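Local structure of periplasmic binding protein (Agrobacterium tumefaciens str. B6, 5L9G) at residues Q58-A63 against P85-A90; M162-A167 against N325-H330; Y254-G259 against D264-F269. The protein binds the opine mannopine, probably as the periplasmic component of an ABC transporter that takes it up. One frame throughout, in Å; residues are numbered along the deposited sequence.

Interaction 1: residues Q58-A63 against P85-A90; sequences QNWAEA and PQAKAA. With MO0 (mannopine), chain C.
Both Trp60 and Gln86 carry CG between their own backbone N and carbonyl carbon (chi1 79° and 66°), and this shared choice brings the indole against the flank of helix 84-89. Beyond CG the extended Gln86 chain passes over the rim of one face of the ring. Its CG lies over that face, 4.1 Å from the centroid of the Trp60 six-membered ring, a CH-pi contact, while the terminal amide slopes past the NE1 and CZ2 rim, its plane 35° from that of the ring. The two nitrogens Trp60 NE1 and Gln86 NE2 stand 3.3 Å apart, but both are donors and no hydrogen bond joins them; Gln86 NE2 donates a hydrogen bond to Asp83 OD1 instead, from a residue that also binds mannopine. Farther round the indole, Trp60 CE3 meets Ala87 CB at 3.8 Å, and Ala90 CB comes up at the ring edge, 4.1 Å from Trp60 CH2.

These segments belong to neighbouring beta-alpha units of a solute-binding protein lobe: helix 61-69 is the crossover between parallel strands 52-56 and 76-80, and helix 84-89 follows the second of them. Asn59 and Glu62 form a capping box at the start of the crossover helix. Asn59 OD1 accepts from Ala61 N at 3.0 Å, and Glu62 OE2 answers by accepting from Asn59 N at 3.1 Å. Gln58 N reaches the same oxygen from the same face of the carboxylate, so two backbone N-H groups grip OE2 and the turn is tied back on itself. Just ahead of the box, Gln58, a residue of the mannopine pocket, takes a hydrogen bond of 3.1 Å from OAC of the ligand through its backbone O, while its NE2 bonds to Ser28 O.

Interaction 2: residues M162-A167 against N325-H330; sequences MIEAAA and NFWAKH. With EDO (1,2-ethanediol), chain F.
A buried tryptophan-carboxylate hydrogen bond between two helices joins Trp327 to Glu164; the Trp327 side chain lies about 10 Å from mannopine. Trp327 NE1 donates to Glu164 OE1 across 2.8 Å, with a moderately bent N-H...O angle of 149°. The oxygen lies almost exactly in the plane of the indole but is displaced within that plane toward the benzo side, which accounts for the bend. Seen from the acid, the donor arrives on the syn side of OE1, 34° out of the carboxylate plane. Glu164 reaches this position by a bend in its chain (chi2 96°), which swings the carboxylate toward the indole although its CB does not point there.

The carboxylate is held at several points. OE1 also bonds to the hydroxyl of Tyr178, and OE2 bonds to Gly161 N just before the helix, so both oxygens of this buried group have partners. Lying beside the N-terminal end of its own helix and close to these polar groups, Glu164 would probably be stabilised as the anion. OE2 also passes 3.5 Å from Trp327 CZ2, on the same edge of the indole as NE1. The apolar side of the contact belongs to Ile163: its CG1 lies 3.9 Å from Trp327 CH2, crossing the indole at a slant.

On the outer side of helix 324-343, a 1,2-ethanediol, probably left from crystallisation, makes weak bonds to the carbonyl oxygens of Ala328 and Lys329. Around the contact, Ile163 rests on Ile191 and Leu194 of helix 184-197, and Tyr178 of helix 177-180 meets Phe326 and Trp327. The indole also touches Ala82, in the loop after strand 76-80, and Pro159 and Ile160, in the loop after strand 153-156, as helix 324-343 passes helix 162-169.

Interaction 3: residues Y254-G259 against D264-F269; sequences YAIVKG and DAAMRF
Ile256 of strand 240-256 faces Ala266 in the first turn of helix 263-273, their CA atoms 7.3 Å apart, and no hydrogen bond crosses between the two segments. One methyl group does the touching. Ile256 CG1 lies anti to the carbonyl carbon, and with chi2 at 168° the chain stays extended, driving CD1 straight against the helix. There it meets the backbone as much as the side chains: Ile256 CD1 is 3.6 Å from Met267 N and 3.7 Å from Ala266 C.

Two side chains flank the same methyl. Ala266 CB, pointing to the strand, comes within 3.9 Å of Ile256 CD1. Met267 starts out across the contact rather than into it, but bends at chi2 and chi3 (75° and 82°) and curls its sulfur round, so that Met267 SD rests 3.7 Å from Ile256 CD1. The small alanine lets the isoleucine come close to the helix backbone, and the folded methionine covers it from beside.

Ala266 touches Val23 of strand 23-27 and Ile76 of strand 76-80 as well as Ile256, so the helix spans three strands; Phe269 packs on Ala44 and Ala45 of helix 30-48. This is the helix-on-sheet layering of an alpha/beta lobe, in which a strand passes through a short loop into a helix that packs on the sheet.

In the fold
Interactions 1 and 3 lie about 15 Å apart, centre to centre, around one sheet: strand 76-80 leads into helix 84-89 of interaction 1 and pairs antiparallel with strand 240-256 of interaction 3. The centres of interactions 1 and 2 are about 16 Å apart, yet the two touch, Pro85 CB meeting Ala328 CB at 3.5 Å, while about 28 Å separate the centres of interactions 2 and 3. Along the chain, interaction 1 closes first; interaction 2 then opens and encloses interaction 3. The C-terminal helix 324-343 thus connects helix 84-89 with helix 162-169, which follows strand 153-156, an arrangement consistent with bridging the two lobes around mannopine.

Interaction 1: residues Q58-A63 against P85-A90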
# COMPACT_ATOMS: atom_id res chain seq x y z
N GLN A 58 4.85 6.59 8.10
CA GLN A 58 4.90 6.26 6.67
C GLN A 58 5.90 5.18 6.34
O GLN A 58 5.70 4.44 5.37
CB GLN A 58 5.20 7.50 5.81
CG GLN A 58 4.20 8.66 5.94
CD GLN A 58 2.78 8.23 5.63
OE1 GLN A 58 2.52 7.46 4.69
NE2 GLN A 58 1.85 8.71 6.44
N ASN A 59 7.02 5.13 7.07
CA ASN A 59 8.14 4.23 6.76
C ASN A 59 8.36 3.20 7.87
O ASN A 59 8.47 3.59 9.03
CB ASN A 59 9.39 5.09 6.53
CG ASN A 59 10.55 4.39 5.87
OD1 ASN A 59 10.86 3.23 6.15
ND2 ASN A 59 11.26 5.10 5.01
N TRP A 60 8.43 1.89 7.51
CA TRP A 60 8.67 0.79 8.47
C TRP A 60 9.92 1.05 9.32
O TRP A 60 10.00 0.58 10.46
CB TRP A 60 8.80 -0.57 7.74
CG TRP A 60 10.15 -0.78 7.11
CD1 TRP A 60 10.57 -0.33 5.90
CD2 TRP A 60 11.28 -1.43 7.71
NE1 TRP A 60 11.88 -0.68 5.69
CE2 TRP A 60 12.35 -1.34 6.79
CE3 TRP A 60 11.51 -2.04 8.96
CZ2 TRP A 60 13.62 -1.88 7.06
CZ3 TRP A 60 12.77 -2.58 9.23
CH2 TRP A 60 13.81 -2.49 8.29
N ALA A 61 10.91 1.79 8.76
CA ALA A 61 12.16 2.13 9.45
C ALA A 61 11.92 2.95 10.75
O ALA A 61 12.77 2.94 11.64
CB ALA A 61 13.11 2.85 8.51
N GLU A 62 10.74 3.60 10.87
CA GLU A 62 10.36 4.35 12.08
C GLU A 62 10.07 3.36 13.22
O GLU A 62 10.41 3.64 14.38
CB GLU A 62 9.13 5.24 11.81
CG GLU A 62 9.33 6.29 10.71
CD GLU A 62 8.10 7.15 10.42
OE1 GLU A 62 7.56 7.73 11.39
OE2 GLU A 62 7.65 7.19 9.24
N ALA A 63 9.51 2.17 12.88
CA ALA A 63 9.26 1.11 13.87
C ALA A 63 10.61 0.52 14.30
O ALA A 63 10.80 0.21 15.49
CB ALA A 63 8.38 0.03 13.26
N PRO A 85 9.18 -8.94 5.20
CA PRO A 85 10.44 -9.70 5.28
C PRO A 85 11.62 -8.92 5.88
O PRO A 85 12.28 -9.44 6.78
CB PRO A 85 10.70 -10.13 3.83
CG PRO A 85 9.34 -10.09 3.17
CD PRO A 85 8.67 -8.91 3.81
N GLN A 86 11.86 -7.66 5.43
CA GLN A 86 12.97 -6.86 5.96
C GLN A 86 12.75 -6.42 7.42
O GLN A 86 13.72 -6.36 8.17
CB GLN A 86 13.33 -5.68 5.04
CG GLN A 86 12.27 -4.57 4.90
CD GLN A 86 12.76 -3.46 4.00
OE1 GLN A 86 13.96 -3.12 3.96
NE2 GLN A 86 11.85 -2.88 3.24
N ALA A 87 11.48 -6.16 7.82
CA ALA A 87 11.15 -5.80 9.21
C ALA A 87 11.40 -7.01 10.12
O ALA A 87 12.03 -6.85 11.18
CB ALA A 87 9.70 -5.34 9.31
N LYS A 88 10.96 -8.21 9.69
CA LYS A 88 11.16 -9.46 10.44
C LYS A 88 12.67 -9.79 10.59
O LYS A 88 13.10 -10.19 11.67
CB LYS A 88 10.41 -10.62 9.75
CG LYS A 88 10.51 -11.96 10.49
CD LYS A 88 9.35 -12.90 10.15
CE LYS A 88 9.41 -13.53 8.79
NZ LYS A 88 8.11 -14.13 8.43
N ALA A 89 13.45 -9.59 9.52
CA ALA A 89 14.91 -9.85 9.51
C ALA A 89 15.66 -8.88 10.42
O ALA A 89 16.65 -9.28 11.06
CB ALA A 89 15.44 -9.75 8.08
N ALA A 90 15.18 -7.63 10.52
CA ALA A 90 15.78 -6.60 11.37
C ALA A 90 15.38 -6.74 12.86
O ALA A 90 15.82 -5.94 13.69
CB ALA A 90 15.43 -5.22 10.84
OAB MO0 C . 4.90 -0.77 5.49
CAF MO0 C . 4.92 0.59 5.83
CAG MO0 C . 4.17 1.46 4.83
OAC MO0 C . 5.03 1.85 3.82
CAH MO0 C . 2.87 0.88 4.34
OAM MO0 C . 2.03 0.55 5.39
CAI MO0 C . 2.13 1.71 3.30
OAD MO0 C . 1.77 2.96 3.81
CAJ MO0 C . 0.98 0.97 2.69
OAE MO0 C . 1.44 -0.20 2.09
CAK MO0 C . 0.13 1.80 1.71
N MO0 C . -1.29 1.67 2.09
CA MO0 C . -2.20 2.25 1.07
C MO0 C . -2.71 3.59 1.53
O MO0 C . -2.24 4.11 2.56
CB MO0 C . -3.35 1.32 0.71
CG MO0 C . -4.43 1.30 1.77
CD MO0 C . -5.29 0.08 1.71
OE1 MO0 C . -6.54 0.19 1.09
NE2 MO0 C . -4.96 -1.02 2.19
OXT MO0 C . -3.57 4.24 0.85

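Interaction 2: residues M162-A167 against N325-H330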
# COMPACT_ATOMS: atom_id res chain seq x y z
N MET A 162 7.31 1.45 -7.37
CA MET A 162 8.03 2.43 -8.21
C MET A 162 9.10 1.77 -9.09
O MET A 162 9.20 2.11 -10.28
CB MET A 162 8.62 3.57 -7.36
CG MET A 162 7.61 4.20 -6.38
SD MET A 162 6.21 5.00 -7.24
CE MET A 162 4.85 4.09 -6.60
N ILE A 163 9.89 0.83 -8.53
CA ILE A 163 10.91 0.08 -9.29
C ILE A 163 10.21 -0.75 -10.37
O ILE A 163 10.63 -0.75 -11.53
CB ILE A 163 11.78 -0.82 -8.36
CG1 ILE A 163 12.43 -0.03 -7.18
CG2 ILE A 163 12.82 -1.63 -9.16
CD1 ILE A 163 13.45 1.09 -7.53
N GLU A 164 9.13 -1.45 -9.98
CA GLU A 164 8.34 -2.30 -10.88
C GLU A 164 7.70 -1.48 -11.99
O GLU A 164 7.62 -1.97 -13.12
CB GLU A 164 7.28 -3.08 -10.10
CG GLU A 164 7.82 -4.03 -9.04
CD GLU A 164 7.85 -3.44 -7.64
OE1 GLU A 164 7.60 -4.20 -6.67
OE2 GLU A 164 8.14 -2.24 -7.49
N ALA A 165 7.26 -0.21 -11.67
CA ALA A 165 6.65 0.70 -12.65
C ALA A 165 7.64 0.95 -13.80
O ALA A 165 7.26 0.88 -14.95
CB ALA A 165 6.27 2.03 -11.99
N ALA A 166 8.92 1.18 -13.46
CA ALA A 166 9.99 1.40 -14.43
C ALA A 166 10.21 0.15 -15.29
O ALA A 166 10.34 0.29 -16.51
CB ALA A 166 11.27 1.80 -13.73
N ALA A 167 10.20 -1.06 -14.68
CA ALA A 167 10.35 -2.34 -15.41
C ALA A 167 9.21 -2.46 -16.44
O ALA A 167 9.49 -2.72 -17.60
CB ALA A 167 10.31 -3.51 -14.44
N ASN A 325 9.00 -11.84 -2.00
CA ASN A 325 10.29 -12.53 -2.14
C ASN A 325 11.34 -11.62 -2.79
O ASN A 325 12.49 -11.67 -2.38
CB ASN A 325 10.14 -13.84 -2.91
CG ASN A 325 9.28 -14.89 -2.23
OD1 ASN A 325 8.58 -15.67 -2.88
ND2 ASN A 325 9.28 -14.92 -0.91
N PHE A 326 10.93 -10.77 -3.77
CA PHE A 326 11.84 -9.82 -4.40
C PHE A 326 12.31 -8.81 -3.35
O PHE A 326 13.50 -8.54 -3.23
CB PHE A 326 11.15 -9.06 -5.55
CG PHE A 326 12.01 -7.94 -6.10
CD1 PHE A 326 13.05 -8.20 -7.00
CD2 PHE A 326 11.81 -6.62 -5.69
CE1 PHE A 326 13.87 -7.17 -7.46
CE2 PHE A 326 12.64 -5.59 -6.15
CZ PHE A 326 13.66 -5.88 -7.04
N TRP A 327 11.34 -8.23 -2.61
CA TRP A 327 11.59 -7.23 -1.59
C TRP A 327 12.37 -7.80 -0.40
O TRP A 327 13.16 -7.08 0.20
CB TRP A 327 10.29 -6.54 -1.20
CG TRP A 327 9.82 -5.69 -2.35
CD1 TRP A 327 8.92 -6.05 -3.31
CD2 TRP A 327 10.42 -4.47 -2.78
NE1 TRP A 327 8.86 -5.07 -4.28
CE2 TRP A 327 9.77 -4.09 -3.98
CE3 TRP A 327 11.40 -3.62 -2.24
CZ2 TRP A 327 10.12 -2.92 -4.67
CZ3 TRP A 327 11.73 -2.46 -2.92
CH2 TRP A 327 11.07 -2.11 -4.11
N ALA A 328 12.25 -9.11 -0.12
CA ALA A 328 13.03 -9.77 0.93
C ALA A 328 14.53 -9.73 0.60
O ALA A 328 15.38 -9.60 1.48
CB ALA A 328 12.57 -11.22 1.08
N LYS A 329 14.85 -9.84 -0.69
CA LYS A 329 16.21 -9.91 -1.19
C LYS A 329 16.82 -8.55 -1.57
O LYS A 329 18.00 -8.34 -1.33
CB LYS A 329 16.22 -10.90 -2.38
CG LYS A 329 17.56 -11.36 -2.86
CD LYS A 329 17.37 -12.36 -4.00
CE LYS A 329 18.69 -12.71 -4.62
NZ LYS A 329 18.52 -13.68 -5.74
N HIS A 330 16.03 -7.64 -2.17
CA HIS A 330 16.60 -6.40 -2.72
C HIS A 330 16.12 -5.09 -2.12
O HIS A 330 16.50 -4.03 -2.65
CB HIS A 330 16.39 -6.38 -4.24
CG HIS A 330 16.99 -7.55 -4.93
ND1 HIS A 330 16.21 -8.58 -5.42
CD2 HIS A 330 18.29 -7.85 -5.15
CE1 HIS A 330 17.05 -9.45 -5.96
NE2 HIS A 330 18.32 -9.06 -5.81
C1 EDO F . 18.92 -10.59 1.36
O1 EDO F . 18.02 -11.70 1.36
C2 EDO F . 19.71 -10.54 0.02
O2 EDO F . 20.57 -9.41 -0.05

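Interaction 3: residues Y254-G259 against D264-F269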
# COMPACT_ATOMS: atom_id res chain seq x y z
N TYR A 254 -1.29 -6.20 9.46
CA TYR A 254 -0.84 -5.82 10.80
C TYR A 254 0.25 -6.71 11.34
O TYR A 254 0.25 -7.93 11.12
CB TYR A 254 -2.01 -5.83 11.79
CG TYR A 254 -3.13 -4.86 11.45
CD1 TYR A 254 -2.92 -3.49 11.48
CD2 TYR A 254 -4.40 -5.32 11.09
CE1 TYR A 254 -3.95 -2.59 11.19
CE2 TYR A 254 -5.43 -4.44 10.78
CZ TYR A 254 -5.20 -3.07 10.84
OH TYR A 254 -6.22 -2.19 10.52
N ALA A 255 1.14 -6.10 12.13
CA ALA A 255 2.23 -6.78 12.84
C ALA A 255 2.31 -6.15 14.23
O ALA A 255 1.81 -5.03 14.42
CB ALA A 255 3.54 -6.58 12.10
N ILE A 256 2.92 -6.87 15.18
CA ILE A 256 3.12 -6.36 16.53
C ILE A 256 4.60 -6.07 16.69
O ILE A 256 5.43 -6.89 16.30
CB ILE A 256 2.49 -7.28 17.61
CG1 ILE A 256 0.94 -7.20 17.50
CG2 ILE A 256 2.98 -6.91 19.03
CD1 ILE A 256 0.16 -8.25 18.27
N VAL A 257 4.94 -4.86 17.16
CA VAL A 257 6.32 -4.40 17.33
C VAL A 257 7.04 -5.22 18.41
O VAL A 257 6.47 -5.48 19.47
CB VAL A 257 6.39 -2.86 17.58
CG1 VAL A 257 7.84 -2.37 17.62
CG2 VAL A 257 5.60 -2.09 16.53
N LYS A 258 8.29 -5.67 18.10
CA LYS A 258 9.13 -6.42 19.05
C LYS A 258 9.32 -5.56 20.30
O LYS A 258 9.78 -4.42 20.21
CB LYS A 258 10.48 -6.76 18.41
CG LYS A 258 11.31 -7.75 19.23
CD LYS A 258 11.29 -9.14 18.61
CE LYS A 258 11.68 -10.21 19.60
NZ LYS A 258 11.60 -11.56 18.98
N GLY A 259 8.93 -6.10 21.45
CA GLY A 259 9.01 -5.42 22.73
C GLY A 259 7.85 -4.48 22.98
O GLY A 259 7.96 -3.59 23.84
N ASP A 264 0.41 -8.54 24.87
CA ASP A 264 -0.69 -9.50 25.04
C ASP A 264 -2.07 -8.93 24.68
O ASP A 264 -2.82 -9.58 23.93
CB ASP A 264 -0.65 -10.11 26.44
CG ASP A 264 0.76 -10.50 26.85
OD1 ASP A 264 1.28 -11.50 26.31
OD2 ASP A 264 1.39 -9.72 27.60
N ALA A 265 -2.40 -7.70 25.14
CA ALA A 265 -3.66 -7.03 24.80
C ALA A 265 -3.73 -6.76 23.28
O ALA A 265 -4.78 -6.93 22.65
CB ALA A 265 -3.78 -5.73 25.58
N ALA A 266 -2.58 -6.37 22.68
CA ALA A 266 -2.46 -6.12 21.24
C ALA A 266 -2.76 -7.39 20.43
O ALA A 266 -3.44 -7.30 19.41
CB ALA A 266 -1.06 -5.60 20.91
N MET A 267 -2.30 -8.57 20.90
CA MET A 267 -2.56 -9.86 20.26
C MET A 267 -4.08 -10.14 20.20
O MET A 267 -4.60 -10.48 19.13
CB MET A 267 -1.80 -10.99 20.99
CG MET A 267 -1.50 -12.19 20.12
SD MET A 267 -0.17 -11.93 18.91
CE MET A 267 1.25 -12.22 19.92
N ARG A 268 -4.80 -9.92 21.34
CA ARG A 268 -6.25 -10.12 21.45
C ARG A 268 -6.98 -9.16 20.51
O ARG A 268 -7.94 -9.55 19.85
CB ARG A 268 -6.75 -9.87 22.89
CG ARG A 268 -6.25 -10.84 23.94
CD ARG A 268 -7.20 -10.92 25.14
NE ARG A 268 -7.45 -9.62 25.77
CZ ARG A 268 -8.66 -9.08 25.93
NH1 ARG A 268 -9.75 -9.71 25.50
NH2 ARG A 268 -8.79 -7.91 26.53
N PHE A 269 -6.51 -7.90 20.47
CA PHE A 269 -7.09 -6.82 19.66
C PHE A 269 -6.96 -7.15 18.16
O PHE A 269 -7.96 -7.10 17.43
CB PHE A 269 -6.42 -5.49 20.03
CG PHE A 269 -7.06 -4.22 19.50
CD1 PHE A 269 -8.42 -4.17 19.19
CD2 PHE A 269 -6.32 -3.05 19.41
CE1 PHE A 269 -9.01 -2.98 18.75
CE2 PHE A 269 -6.91 -1.86 18.95
CZ PHE A 269 -8.25 -1.83 18.62